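Local coordinates for adherence and virulence protein A (Streptococcus pneumoniae, PDB 6PON), which binds fibronectin and probably serves pneumococcal adherence and virulence; the crystallised part is its N-terminal domain, at residues B[28-33]-B[64-69]; B[35-40]-B[48-53]; B[94-99]-B[172-177]; B[228-233]-B[253-258]; B[237-242]-B[257-262]. One frame throughout, in Å; residues are numbered along the deposited sequence.

Interaction 1: B[28-33]-B[64-69]; sequences NQPFEQ and TTFENP
Pro30 and Asn28 carry one side of a loop-to-loop contact beside a four-stranded antiparallel sheet: residues 28-33 run from the end of strand 23-28 into the loop before strand 34-41, and residues 64-69 belong to the loop between strand 58-61 and helix 74-83. The touching parts run nearly perpendicular, 93° apart end to end, and no direct hydrogen bond links them.

The apolar contact is proline against phenylalanine. Pro30 CB lies 3.6 Å from Phe66 CB, and Pro30 CG comes within 3.7 Å of Phe66 CD1. CG of Phe66 is trans to its carbonyl carbon (chi1 -55°), which turns the ring in beside the proline and against Val36 of strand 34-41.

A carbon-to-carbonyl contact sets Pro69 CD 3.4 Å from Gln29 O.

The amide contact is a stack: the Asn28 and Asn68 planes are only 3° apart although the side chains cross at about a right angle. As modelled, Asn28 ND2 and Asn68 ND2, both donors, sit 3.2 Å apart without bonding, while Asn68 OD1 lies over Asn28 CB.

The polar link is indirect. One water donates to both backbones, 3.1 Å from Pro30 O and 2.8 Å from Glu67 O.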
# COMPACT_ATOMS: atom_id res chain seq x y z
N ASN B 28 -45.07 -0.66 18.16
CA ASN B 28 -45.64 -2.00 18.07
C ASN B 28 -44.54 -3.05 18.02
O ASN B 28 -43.38 -2.77 17.70
CB ASN B 28 -46.53 -2.15 16.83
CG ASN B 28 -47.67 -1.18 16.82
OD1 ASN B 28 -47.52 -0.04 16.38
ND2 ASN B 28 -48.83 -1.60 17.34
N GLN B 29 -44.96 -4.29 18.32
CA GLN B 29 -44.13 -5.50 18.33
C GLN B 29 -44.76 -6.50 17.36
O GLN B 29 -45.45 -7.44 17.79
CB GLN B 29 -44.05 -6.07 19.75
CG GLN B 29 -43.23 -7.33 19.95
CD GLN B 29 -43.19 -7.75 21.42
OE1 GLN B 29 -43.89 -7.18 22.26
NE2 GLN B 29 -42.35 -8.75 21.74
N PRO B 30 -44.54 -6.34 16.04
CA PRO B 30 -45.18 -7.27 15.09
C PRO B 30 -44.74 -8.71 15.26
O PRO B 30 -45.57 -9.62 15.18
CB PRO B 30 -44.80 -6.71 13.71
CG PRO B 30 -43.75 -5.70 13.95
CD PRO B 30 -43.83 -5.24 15.37
N PHE B 31 -43.46 -8.96 15.52
CA PHE B 31 -42.99 -10.29 15.86
C PHE B 31 -42.37 -10.26 17.25
O PHE B 31 -42.12 -9.18 17.81
CB PHE B 31 -42.00 -10.81 14.82
CG PHE B 31 -42.57 -10.85 13.44
CD1 PHE B 31 -43.42 -11.88 13.07
CD2 PHE B 31 -42.30 -9.83 12.53
CE1 PHE B 31 -43.97 -11.91 11.79
CE2 PHE B 31 -42.84 -9.86 11.26
CZ PHE B 31 -43.68 -10.90 10.88
N GLU B 32 -42.13 -11.45 17.81
CA GLU B 32 -41.73 -11.54 19.21
C GLU B 32 -40.49 -10.71 19.50
O GLU B 32 -40.43 -9.97 20.50
CB GLU B 32 -41.51 -13.00 19.61
CG GLU B 32 -41.63 -13.24 21.10
CD GLU B 32 -43.08 -13.27 21.57
OE1 GLU B 32 -43.57 -14.36 21.94
OE2 GLU B 32 -43.74 -12.21 21.58
N GLN B 33 -39.48 -10.79 18.63
CA GLN B 33 -38.22 -10.11 18.89
C GLN B 33 -38.01 -8.93 17.96
O GLN B 33 -36.87 -8.57 17.65
CB GLN B 33 -37.05 -11.08 18.77
CG GLN B 33 -37.35 -12.48 19.28
CD GLN B 33 -36.32 -13.47 18.76
OE1 GLN B 33 -35.21 -13.55 19.29
NE2 GLN B 33 -36.67 -14.19 17.69
N THR B 64 -41.81 -1.46 4.64
CA THR B 64 -42.71 -2.59 4.79
C THR B 64 -43.81 -2.29 5.82
O THR B 64 -43.69 -1.39 6.65
CB THR B 64 -41.94 -3.85 5.19
OG1 THR B 64 -41.40 -3.69 6.50
CG2 THR B 64 -40.80 -4.12 4.23
N THR B 65 -44.89 -3.04 5.71
CA THR B 65 -46.04 -2.95 6.61
C THR B 65 -46.13 -4.20 7.46
O THR B 65 -45.77 -5.30 7.02
CB THR B 65 -47.34 -2.79 5.83
OG1 THR B 65 -47.50 -3.92 4.97
CG2 THR B 65 -47.33 -1.50 5.01
N PHE B 66 -46.63 -4.03 8.67
CA PHE B 66 -46.61 -5.11 9.64
C PHE B 66 -48.01 -5.29 10.18
O PHE B 66 -48.76 -4.32 10.31
CB PHE B 66 -45.64 -4.82 10.79
CG PHE B 66 -44.23 -4.52 10.33
CD1 PHE B 66 -43.27 -5.52 10.29
CD2 PHE B 66 -43.87 -3.24 9.93
CE1 PHE B 66 -41.98 -5.25 9.88
CE2 PHE B 66 -42.58 -2.96 9.50
CZ PHE B 66 -41.63 -3.97 9.48
N GLU B 67 -48.36 -6.54 10.48
CA GLU B 67 -49.61 -6.86 11.16
C GLU B 67 -49.37 -6.82 12.67
O GLU B 67 -48.71 -7.70 13.23
CB GLU B 67 -50.13 -8.23 10.74
CG GLU B 67 -49.76 -8.60 9.33
CD GLU B 67 -50.73 -9.59 8.73
OE1 GLU B 67 -51.38 -9.23 7.72
OE2 GLU B 67 -50.85 -10.70 9.29
N ASN B 68 -49.91 -5.80 13.33
CA ASN B 68 -49.71 -5.69 14.76
C ASN B 68 -50.56 -6.72 15.49
O ASN B 68 -51.55 -7.22 14.96
CB ASN B 68 -50.06 -4.28 15.22
CG ASN B 68 -49.14 -3.24 14.60
OD1 ASN B 68 -47.96 -3.51 14.38
ND2 ASN B 68 -49.69 -2.06 14.28
N PRO B 69 -50.16 -7.10 16.70
CA PRO B 69 -50.98 -8.02 17.49
C PRO B 69 -52.21 -7.32 18.05
O PRO B 69 -52.33 -6.09 18.05
CB PRO B 69 -50.03 -8.51 18.60
CG PRO B 69 -48.87 -7.56 18.60
CD PRO B 69 -48.80 -6.90 17.25
O HOH W 1 -46.79 -9.58 12.31

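Interaction 2: B[35-40]-B[48-53]; sequences LVLQIR and LLLSAH
Leu35, Val36 and Leu37 pair with Leu50, Leu49 and Leu48 across a beta hairpin, the central two strands of a four-stranded antiparallel sheet. The short strand axes approach to 4.7 Å with their directions 164° apart.

Backbone hydrogen bonds come in two reciprocal pairs. Leu35 N gives to Leu50 O at 2.7 Å and Leu50 N returns a bond to Leu35 O; both are almost straight, at about 174° at hydrogen. Leu37 and Leu48 repeat the pattern, Leu48 N to Leu37 O measuring 2.8 Å. Between them lies the non-hydrogen-bonded pair Val36 and Leu49, where Val36 CA-H points at Leu48 O, CA to O 3.2 Å.

Side-chain contacts divide by face. On one, Val36 CG2 meets Leu49 CD1 at 3.9 Å; chi1 of 165° sets Leu49 CG opposite its backbone N and brings that methyl across to the valine. The other face bears Leu35, Leu37, Leu48 and Leu50, with Ile39 CD1 reaching 3.9 Å from Leu48 CB and Leu35 CD2 loosely touching Leu50 CD1 at 4.3 Å.

Leu118 and Ile120 of strand 113-121 cover this leucine face. The chemistry implies a division of labour: main-chain bonds fix the register, while branched aliphatic side chains supply a buried apolar surface joining two sheets.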
# COMPACT_ATOMS: atom_id res chain seq x y z
N LEU B 35 -39.25 -4.82 17.01
CA LEU B 35 -39.89 -3.60 17.46
C LEU B 35 -39.92 -2.62 16.30
O LEU B 35 -38.90 -2.41 15.64
CB LEU B 35 -39.12 -2.99 18.66
CG LEU B 35 -39.55 -1.61 19.15
CD1 LEU B 35 -40.92 -1.69 19.83
CD2 LEU B 35 -38.49 -0.98 20.06
N VAL B 36 -41.09 -2.03 16.04
CA VAL B 36 -41.28 -1.05 14.98
C VAL B 36 -41.81 0.25 15.56
O VAL B 36 -42.81 0.25 16.28
CB VAL B 36 -42.22 -1.59 13.89
CG1 VAL B 36 -42.46 -0.52 12.82
CG2 VAL B 36 -41.63 -2.82 13.26
N LEU B 37 -41.14 1.35 15.25
CA LEU B 37 -41.54 2.68 15.68
C LEU B 37 -41.97 3.50 14.47
O LEU B 37 -41.23 3.60 13.49
CB LEU B 37 -40.39 3.41 16.39
CG LEU B 37 -39.58 2.70 17.47
CD1 LEU B 37 -38.60 3.66 18.10
CD2 LEU B 37 -40.52 2.14 18.53
N GLN B 38 -43.16 4.10 14.53
CA GLN B 38 -43.52 5.15 13.59
C GLN B 38 -43.00 6.47 14.14
O GLN B 38 -43.32 6.84 15.28
CB GLN B 38 -45.03 5.21 13.36
CG GLN B 38 -45.42 5.88 12.05
CD GLN B 38 -46.78 6.56 12.14
OE1 GLN B 38 -46.87 7.80 12.12
NE2 GLN B 38 -47.85 5.76 12.24
N ILE B 39 -42.18 7.16 13.36
CA ILE B 39 -41.52 8.38 13.80
C ILE B 39 -41.81 9.48 12.80
O ILE B 39 -41.58 9.30 11.60
CB ILE B 39 -40.00 8.19 13.95
CG1 ILE B 39 -39.67 7.23 15.09
CG2 ILE B 39 -39.29 9.52 14.17
CD1 ILE B 39 -38.27 6.61 14.96
N ARG B 40 -42.31 10.61 13.28
CA ARG B 40 -42.51 11.79 12.45
C ARG B 40 -41.30 12.69 12.59
O ARG B 40 -40.85 12.98 13.70
CB ARG B 40 -43.78 12.55 12.86
CG ARG B 40 -43.97 13.86 12.12
CD ARG B 40 -45.40 14.35 12.22
NE ARG B 40 -45.65 15.49 11.36
CZ ARG B 40 -45.91 15.41 10.05
NH1 ARG B 40 -45.93 14.23 9.43
NH2 ARG B 40 -46.13 16.53 9.36
N LEU B 48 -39.24 2.77 11.68
CA LEU B 48 -37.97 2.25 12.18
C LEU B 48 -38.15 0.82 12.68
O LEU B 48 -38.96 0.57 13.58
CB LEU B 48 -37.44 3.11 13.33
CG LEU B 48 -36.05 2.71 13.88
CD1 LEU B 48 -35.00 2.74 12.76
CD2 LEU B 48 -35.58 3.58 15.08
N LEU B 49 -37.37 -0.10 12.12
CA LEU B 49 -37.41 -1.49 12.55
C LEU B 49 -36.17 -1.80 13.38
O LEU B 49 -35.04 -1.51 12.97
CB LEU B 49 -37.49 -2.44 11.35
CG LEU B 49 -37.19 -3.93 11.60
CD1 LEU B 49 -38.18 -4.53 12.59
CD2 LEU B 49 -37.16 -4.75 10.29
N LEU B 50 -36.38 -2.39 14.55
CA LEU B 50 -35.31 -2.98 15.33
C LEU B 50 -35.63 -4.46 15.53
O LEU B 50 -36.73 -4.81 15.97
CB LEU B 50 -35.15 -2.29 16.68
CG LEU B 50 -34.90 -0.79 16.72
CD1 LEU B 50 -36.20 -0.02 16.53
CD2 LEU B 50 -34.25 -0.45 18.05
N SER B 51 -34.69 -5.31 15.20
CA SER B 51 -34.95 -6.74 15.22
C SER B 51 -33.90 -7.42 16.07
O SER B 51 -32.70 -7.25 15.84
CB SER B 51 -34.98 -7.30 13.79
OG SER B 51 -35.08 -8.70 13.82
N ALA B 52 -34.35 -8.16 17.08
CA ALA B 52 -33.49 -9.00 17.89
C ALA B 52 -33.50 -10.44 17.41
O ALA B 52 -33.02 -11.33 18.13
CB ALA B 52 -33.91 -8.90 19.36
N HIS B 53 -34.04 -10.69 16.23
CA HIS B 53 -34.05 -12.03 15.67
C HIS B 53 -32.64 -12.61 15.63
O HIS B 53 -31.71 -11.93 15.16
CB HIS B 53 -34.65 -12.00 14.26
CG HIS B 53 -34.85 -13.36 13.66
ND1 HIS B 53 -33.85 -14.03 12.98
CD2 HIS B 53 -35.93 -14.16 13.62
CE1 HIS B 53 -34.31 -15.18 12.55
NE2 HIS B 53 -35.58 -15.29 12.92

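Interaction 3: B[94-99]-B[172-177]; sequences VENDRI and NPFTIK
Asn96, which has the largest area buried by this contact, turns its side chain toward Asn172 and Phe174. Its CG stands opposite the backbone N (chi1 -158°), directing OD1 to the rim of the Phe174 ring, 3.0 Å from CE2 and near the ring plane; amide and ring planes are 68° apart. The other end of the amide has its polar partner elsewhere: Asn96 ND2 donates to Gln200 O.

Asn172, second in buried area, works with both ends of its amide. Its ND2 gives a nearly straight hydrogen bond to Glu95 OE2 (3.0 Å, 172° at hydrogen), with the acceptor in the amide plane; the oxygen, however, is approached from above the carboxylate plane, and the two planes are nearly perpendicular. Asn172 OD1 accepts from Phe174 N at 3.0 Å, closing an Asx turn that shapes the loop leading to helix 178-187. Across from it, Val94 to Asp97 form a type II' beta turn between strands 87-93 and 99-107, with Glu95 and Asn96 at its two central positions.

Glu95, bent at chi2, also uses OE2 to accept from a water 2.9 Å away, and that water lies 2.9 Å from Thr175 OG1. His9 stacks on the Phe174 ring, while Phe226 of the second subunit meets it edge-to-face.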
# COMPACT_ATOMS: atom_id res chain seq x y z
N VAL B 94 -22.22 2.58 19.43
CA VAL B 94 -21.14 2.44 20.40
C VAL B 94 -19.89 2.01 19.65
O VAL B 94 -19.80 0.87 19.18
CB VAL B 94 -21.48 1.43 21.50
CG1 VAL B 94 -20.35 1.40 22.52
CG2 VAL B 94 -22.80 1.77 22.16
N GLU B 95 -18.92 2.91 19.53
CA GLU B 95 -17.62 2.59 18.93
C GLU B 95 -17.89 2.05 17.52
O GLU B 95 -18.64 2.69 16.76
CB GLU B 95 -16.86 1.65 19.86
CG GLU B 95 -16.12 2.33 20.99
CD GLU B 95 -15.22 3.49 20.50
OE1 GLU B 95 -15.46 4.65 20.92
OE2 GLU B 95 -14.27 3.24 19.72
N ASN B 96 -17.33 0.90 17.13
CA ASN B 96 -17.69 0.23 15.89
C ASN B 96 -18.31 -1.13 16.18
O ASN B 96 -18.26 -2.03 15.34
CB ASN B 96 -16.49 0.08 14.96
CG ASN B 96 -16.91 -0.11 13.50
OD1 ASN B 96 -17.69 0.67 12.96
ND2 ASN B 96 -16.37 -1.15 12.85
N ASP B 97 -18.90 -1.29 17.36
CA ASP B 97 -19.55 -2.53 17.71
C ASP B 97 -20.98 -2.53 17.17
O ASP B 97 -21.47 -1.52 16.65
CB ASP B 97 -19.53 -2.72 19.23
CG ASP B 97 -19.65 -4.18 19.65
OD1 ASP B 97 -19.99 -5.06 18.82
OD2 ASP B 97 -19.40 -4.44 20.84
N ARG B 98 -21.65 -3.67 17.28
CA ARG B 98 -23.02 -3.83 16.78
C ARG B 98 -24.04 -3.48 17.86
O ARG B 98 -24.85 -4.30 18.29
CB ARG B 98 -23.23 -5.25 16.25
CG ARG B 98 -22.45 -5.58 14.93
CD ARG B 98 -22.29 -7.09 14.75
NE ARG B 98 -21.73 -7.61 15.99
CZ ARG B 98 -21.84 -8.86 16.42
NH1 ARG B 98 -22.52 -9.76 15.71
NH2 ARG B 98 -21.31 -9.19 17.59
N ILE B 99 -23.99 -2.22 18.30
CA ILE B 99 -24.87 -1.69 19.34
C ILE B 99 -25.28 -0.28 18.97
O ILE B 99 -24.41 0.56 18.68
CB ILE B 99 -24.19 -1.67 20.72
CG1 ILE B 99 -23.52 -3.00 21.01
CG2 ILE B 99 -25.22 -1.31 21.81
CD1 ILE B 99 -22.91 -3.07 22.35
N ASN B 172 -11.00 0.10 17.14
CA ASN B 172 -11.92 0.74 16.22
C ASN B 172 -11.20 1.20 14.96
O ASN B 172 -10.37 2.13 15.03
CB ASN B 172 -12.59 1.92 16.93
CG ASN B 172 -13.70 2.54 16.11
OD1 ASN B 172 -13.74 2.41 14.88
ND2 ASN B 172 -14.63 3.21 16.79
N PRO B 173 -11.49 0.62 13.79
CA PRO B 173 -10.70 0.96 12.58
C PRO B 173 -10.96 2.36 12.05
O PRO B 173 -10.14 2.86 11.29
CB PRO B 173 -11.14 -0.11 11.56
CG PRO B 173 -12.51 -0.48 12.00
CD PRO B 173 -12.54 -0.36 13.50
N PHE B 174 -12.08 2.98 12.41
CA PHE B 174 -12.37 4.32 11.92
C PHE B 174 -11.50 5.37 12.60
O PHE B 174 -11.20 6.40 12.00
CB PHE B 174 -13.86 4.66 12.12
CG PHE B 174 -14.78 3.94 11.19
CD1 PHE B 174 -15.02 4.41 9.92
CD2 PHE B 174 -15.42 2.78 11.59
CE1 PHE B 174 -15.86 3.75 9.05
CE2 PHE B 174 -16.26 2.12 10.73
CZ PHE B 174 -16.48 2.60 9.46
N THR B 175 -11.10 5.14 13.85
CA THR B 175 -10.49 6.17 14.68
C THR B 175 -9.07 5.86 15.11
O THR B 175 -8.47 6.68 15.82
CB THR B 175 -11.33 6.40 15.95
OG1 THR B 175 -11.40 5.17 16.68
CG2 THR B 175 -12.73 6.86 15.60
N ILE B 176 -8.52 4.71 14.73
CA ILE B 176 -7.17 4.37 15.16
C ILE B 176 -6.18 5.37 14.59
O ILE B 176 -6.35 5.87 13.47
CB ILE B 176 -6.81 2.94 14.73
CG1 ILE B 176 -5.43 2.57 15.29
CG2 ILE B 176 -6.88 2.83 13.19
CD1 ILE B 176 -4.86 1.28 14.71
N LYS B 177 -5.16 5.69 15.38
CA LYS B 177 -4.20 6.71 15.04
C LYS B 177 -3.17 6.19 14.03
O LYS B 177 -2.92 4.99 13.91
CB LYS B 177 -3.49 7.22 16.29
CG LYS B 177 -4.45 7.81 17.31
CD LYS B 177 -3.71 8.47 18.47
CE LYS B 177 -3.59 9.98 18.31
NZ LYS B 177 -2.37 10.41 17.57
O HOH W 2 -12.20 5.22 19.44

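Interaction 4: B[228-233]-B[253-258]; sequences QETKPC and ANLSDL
The capped N-terminus of helix 255-263 receives the proline of the segment entering strand 233-235: Pro232 packs on the first turn, its CA 5.6 Å from that of Leu255, the closest CA pair across the contact. Pro232 has the most surface buried here. Its CB is directed toward the helix, and CG reaches 3.4 Å from Asn254 C, so the ring sits directly on the peptide that starts the helix. CG also meets Leu255 CD2 at 3.8 Å, and on the next edge of the ring CB lies 3.8 Å from Leu258 CD2. The proline thus rests on two leucines three residues apart, both on the side of the ring facing the helix.

The helix start is itself well defined. Asn254 is the N-cap: its OD1 accepts from Asp257 N at 3.1 Å, with an angle of 164° at hydrogen, and the Leu258 N to Asn254 O bond begins the helical pattern.

Thr230 forms an apolar flank. Its CG2, opposite its backbone N, places its methyl against Leu255 CD2 at 3.8 Å, the two side chains crossing at about a right angle. That torsion (chi1 -57°) leaves OG1 beside the backbone N, where it bonds to His10 ND1 of the second subunit. Leu258, its CG likewise opposite the backbone N (chi1 165°), packs against a carbonyl instead, CD1 lying 3.6 Å from Cys233 O. No hydrogen bond joins the two segments. Ile11 and Phe7 of the second subunit pack on Leu255 and Leu258 respectively, placing this small C-terminal unit against a neighbouring chain.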
# COMPACT_ATOMS: atom_id res chain seq x y z
N GLN B 228 8.30 4.35 -12.30
CA GLN B 228 7.96 5.73 -11.95
C GLN B 228 9.05 6.62 -12.51
O GLN B 228 10.19 6.20 -12.73
CB GLN B 228 7.85 5.94 -10.44
CG GLN B 228 9.14 5.60 -9.72
CD GLN B 228 9.14 6.02 -8.27
OE1 GLN B 228 8.76 7.13 -7.94
NE2 GLN B 228 9.57 5.11 -7.39
N GLU B 229 8.69 7.88 -12.70
CA GLU B 229 9.57 8.89 -13.27
C GLU B 229 10.81 9.11 -12.41
O GLU B 229 10.73 9.15 -11.17
CB GLU B 229 8.78 10.18 -13.41
CG GLU B 229 9.34 11.19 -14.34
CD GLU B 229 8.40 12.36 -14.52
OE1 GLU B 229 7.49 12.52 -13.68
OE2 GLU B 229 8.57 13.10 -15.51
N THR B 230 11.96 9.28 -13.07
CA THR B 230 13.21 9.61 -12.39
C THR B 230 13.11 11.00 -11.75
O THR B 230 12.66 11.96 -12.39
CB THR B 230 14.39 9.56 -13.38
OG1 THR B 230 14.48 8.27 -14.00
CG2 THR B 230 15.71 9.83 -12.68
N LYS B 231 13.53 11.09 -10.49
CA LYS B 231 13.52 12.34 -9.73
C LYS B 231 14.77 12.37 -8.86
O LYS B 231 14.74 12.00 -7.68
CB LYS B 231 12.28 12.45 -8.85
CG LYS B 231 10.97 12.47 -9.59
CD LYS B 231 10.37 13.87 -9.58
CE LYS B 231 9.29 14.03 -10.64
NZ LYS B 231 9.86 13.94 -12.02
N PRO B 232 15.90 12.80 -9.42
CA PRO B 232 17.17 12.70 -8.67
C PRO B 232 17.16 13.55 -7.40
O PRO B 232 16.79 14.73 -7.42
CB PRO B 232 18.21 13.21 -9.68
CG PRO B 232 17.53 13.15 -11.01
CD PRO B 232 16.09 13.39 -10.75
N CYS B 233 17.54 12.93 -6.29
CA CYS B 233 17.69 13.64 -5.02
C CYS B 233 18.88 13.09 -4.25
O CYS B 233 19.24 11.92 -4.38
CB CYS B 233 16.45 13.52 -4.11
SG CYS B 233 14.88 13.83 -4.90
N ALA B 253 18.03 18.19 -11.99
CA ALA B 253 17.44 17.99 -13.31
C ALA B 253 17.73 16.60 -13.84
O ALA B 253 16.94 16.05 -14.63
CB ALA B 253 17.94 19.05 -14.28
N ASN B 254 18.83 16.00 -13.43
CA ASN B 254 19.15 14.68 -13.94
C ASN B 254 20.18 14.03 -13.03
O ASN B 254 20.73 14.66 -12.13
CB ASN B 254 19.67 14.77 -15.37
CG ASN B 254 20.61 15.92 -15.53
OD1 ASN B 254 21.72 15.90 -14.99
ND2 ASN B 254 20.17 16.94 -16.23
N LEU B 255 20.44 12.76 -13.30
CA LEU B 255 21.31 11.99 -12.43
C LEU B 255 22.76 12.43 -12.55
O LEU B 255 23.53 12.24 -11.61
CB LEU B 255 21.14 10.50 -12.74
CG LEU B 255 19.68 10.05 -12.68
CD1 LEU B 255 19.39 8.84 -13.57
CD2 LEU B 255 19.27 9.78 -11.25
N SER B 256 23.14 13.02 -13.69
CA SER B 256 24.49 13.53 -13.86
C SER B 256 24.78 14.66 -12.89
O SER B 256 25.82 14.67 -12.22
CB SER B 256 24.68 14.00 -15.31
OG SER B 256 25.58 15.11 -15.40
N ASP B 257 23.88 15.64 -12.82
CA ASP B 257 24.06 16.75 -11.89
C ASP B 257 24.06 16.27 -10.45
O ASP B 257 24.82 16.78 -9.61
CB ASP B 257 22.95 17.79 -12.07
CG ASP B 257 22.99 18.49 -13.42
OD1 ASP B 257 23.81 18.13 -14.31
OD2 ASP B 257 22.16 19.41 -13.60
N LEU B 258 23.19 15.30 -10.13
CA LEU B 258 23.16 14.75 -8.78
C LEU B 258 24.51 14.12 -8.41
O LEU B 258 25.08 14.41 -7.34
CB LEU B 258 22.02 13.73 -8.66
CG LEU B 258 22.03 12.78 -7.46
CD1 LEU B 258 21.87 13.56 -6.18
CD2 LEU B 258 20.94 11.70 -7.54

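Interaction 5: B[237-242]-B[257-262]; sequences TSFSPV and DLLDTY
The backbones stay well apart, with CA atoms of Phe239 and Leu258 7.8 Å from each other and those of Ser238 and Tyr262 7.7 Å, so side chains bridge most of the gap between a short strand and a helix. Strand 239-240 is an outer strand of a small three-stranded antiparallel sheet, and helix 255-263 lies against it.

Phe239 has the most surface buried by the contact. A chi1 of 51° puts its CG between the backbone N and the carbonyl carbon, and from there the ring is met by Leu259 over one face and by Tyr262 at its edge. Leu259 CD2 sits over the middle of that face, 3.7 Å from the ring centroid and close to the normal: a CH-pi contact. Toward Tyr262 the phenylalanine offers its edge. This T-shaped pair has centroids 4.9 Å apart and planes at 70°, with Phe239 CD2 above the centre of the tyrosine ring. The inner part of the phenylalanine is supported too, Phe239 CB lying 3.9 Å from Leu258 CD2, a methyl that also comes to 3.5 Å from Ser240 O.

Phe7 of the second subunit makes a further edge-to-face contact with Phe239, extending the aromatic group across the subunit interface. Elsewhere on the helix, Asp260 hydrogen-bonds to Thr62, Gln63 and Gln60 of that same neighbouring subunit.

Tyr262 leaves the helix with CG trans to the backbone N, its ring running out along the strand past Ser238. At its far end OH donates to Thr237 O, 3.1 Å away and tilted 31° from the carbonyl plane.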
# COMPACT_ATOMS: atom_id res chain seq x y z
N THR B 237 23.18 10.55 3.58
CA THR B 237 24.51 9.99 3.38
C THR B 237 24.75 9.52 1.94
O THR B 237 25.81 8.95 1.65
CB THR B 237 24.71 8.80 4.33
OG1 THR B 237 23.80 7.76 3.96
CG2 THR B 237 24.42 9.21 5.79
N SER B 238 23.79 9.73 1.04
CA SER B 238 23.89 9.10 -0.26
C SER B 238 23.00 9.80 -1.29
O SER B 238 22.96 11.04 -1.35
CB SER B 238 23.50 7.62 -0.15
OG SER B 238 23.88 6.90 -1.31
N PHE B 239 22.28 9.03 -2.08
CA PHE B 239 21.51 9.63 -3.16
C PHE B 239 20.57 8.58 -3.71
O PHE B 239 20.79 7.38 -3.56
CB PHE B 239 22.43 10.15 -4.26
CG PHE B 239 23.43 9.14 -4.72
CD1 PHE B 239 23.07 8.17 -5.65
CD2 PHE B 239 24.72 9.14 -4.22
CE1 PHE B 239 23.98 7.22 -6.07
CE2 PHE B 239 25.63 8.19 -4.64
CZ PHE B 239 25.26 7.23 -5.56
N SER B 240 19.53 9.04 -4.38
CA SER B 240 18.49 8.15 -4.83
C SER B 240 18.00 8.65 -6.18
O SER B 240 18.18 9.82 -6.52
CB SER B 240 17.34 8.09 -3.81
OG SER B 240 16.76 9.36 -3.52
N PRO B 241 17.40 7.76 -6.98
CA PRO B 241 16.91 8.16 -8.31
C PRO B 241 15.48 8.65 -8.28
O PRO B 241 14.99 9.17 -9.29
CB PRO B 241 17.01 6.86 -9.10
CG PRO B 241 16.64 5.81 -8.04
CD PRO B 241 17.19 6.33 -6.72
N VAL B 242 14.80 8.40 -7.17
CA VAL B 242 13.53 9.02 -6.81
C VAL B 242 13.65 9.41 -5.34
O VAL B 242 14.56 8.94 -4.64
CB VAL B 242 12.33 8.07 -7.03
CG1 VAL B 242 12.25 7.61 -8.47
CG2 VAL B 242 12.39 6.87 -6.09
N ASP B 257 23.88 15.64 -12.82
CA ASP B 257 24.06 16.75 -11.89
C ASP B 257 24.06 16.27 -10.45
O ASP B 257 24.82 16.78 -9.61
CB ASP B 257 22.95 17.79 -12.07
CG ASP B 257 22.99 18.49 -13.42
OD1 ASP B 257 23.81 18.13 -14.31
OD2 ASP B 257 22.16 19.41 -13.60
N LEU B 258 23.19 15.30 -10.13
CA LEU B 258 23.16 14.75 -8.78
C LEU B 258 24.51 14.12 -8.41
O LEU B 258 25.08 14.41 -7.34
CB LEU B 258 22.02 13.73 -8.66
CG LEU B 258 22.03 12.78 -7.46
CD1 LEU B 258 21.87 13.56 -6.18
CD2 LEU B 258 20.94 11.70 -7.54
N LEU B 259 25.06 13.30 -9.30
CA LEU B 259 26.29 12.58 -9.00
C LEU B 259 27.52 13.50 -9.07
O LEU B 259 28.41 13.40 -8.22
CB LEU B 259 26.42 11.39 -9.94
CG LEU B 259 25.38 10.31 -9.68
CD1 LEU B 259 25.56 9.15 -10.62
CD2 LEU B 259 25.48 9.83 -8.22
N ASP B 260 27.59 14.41 -10.06
CA ASP B 260 28.66 15.41 -10.07
C ASP B 260 28.74 16.12 -8.73
O ASP B 260 29.83 16.31 -8.18
CB ASP B 260 28.44 16.45 -11.19
CG ASP B 260 28.79 15.92 -12.59
OD1 ASP B 260 29.29 14.78 -12.70
OD2 ASP B 260 28.56 16.65 -13.57
N THR B 261 27.58 16.48 -8.18
CA THR B 261 27.53 17.20 -6.92
C THR B 261 27.90 16.29 -5.75
O THR B 261 28.66 16.70 -4.86
CB THR B 261 26.12 17.78 -6.72
OG1 THR B 261 25.82 18.68 -7.79
CG2 THR B 261 26.01 18.50 -5.38
N TYR B 262 27.38 15.07 -5.74
CA TYR B 262 27.71 14.17 -4.64
C TYR B 262 29.21 13.89 -4.58
O TYR B 262 29.79 13.86 -3.49
CB TYR B 262 26.94 12.87 -4.78
CG TYR B 262 27.23 11.89 -3.69
CD1 TYR B 262 26.63 12.03 -2.45
CD2 TYR B 262 28.11 10.83 -3.90
CE1 TYR B 262 26.88 11.15 -1.43
CE2 TYR B 262 28.38 9.92 -2.87
CZ TYR B 262 27.76 10.09 -1.63
OH TYR B 262 27.98 9.21 -0.61

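Interaction 2 is the fully buried contact, with main-chain hydrogen bonds backed by aliphatic side chains; interaction 1, a surface contact with centre about 9 Å away, joins it through Asn28 O to Val36 N and has a water bridge instead of direct bonds. Interaction 3, partly buried and about 5 Å from the chain's centre, is the most polar of the five in its side chains. Interactions 4 and 5, both partly buried, share Asp257 and Leu258 of helix 255-263, one through proline, the other through aromatic rings; their centres lie at least 63 Å from those of interactions 1 and 2. Interactions 3 to 5 touch the second subunit; interaction 1 reaches it through Thr64 alone.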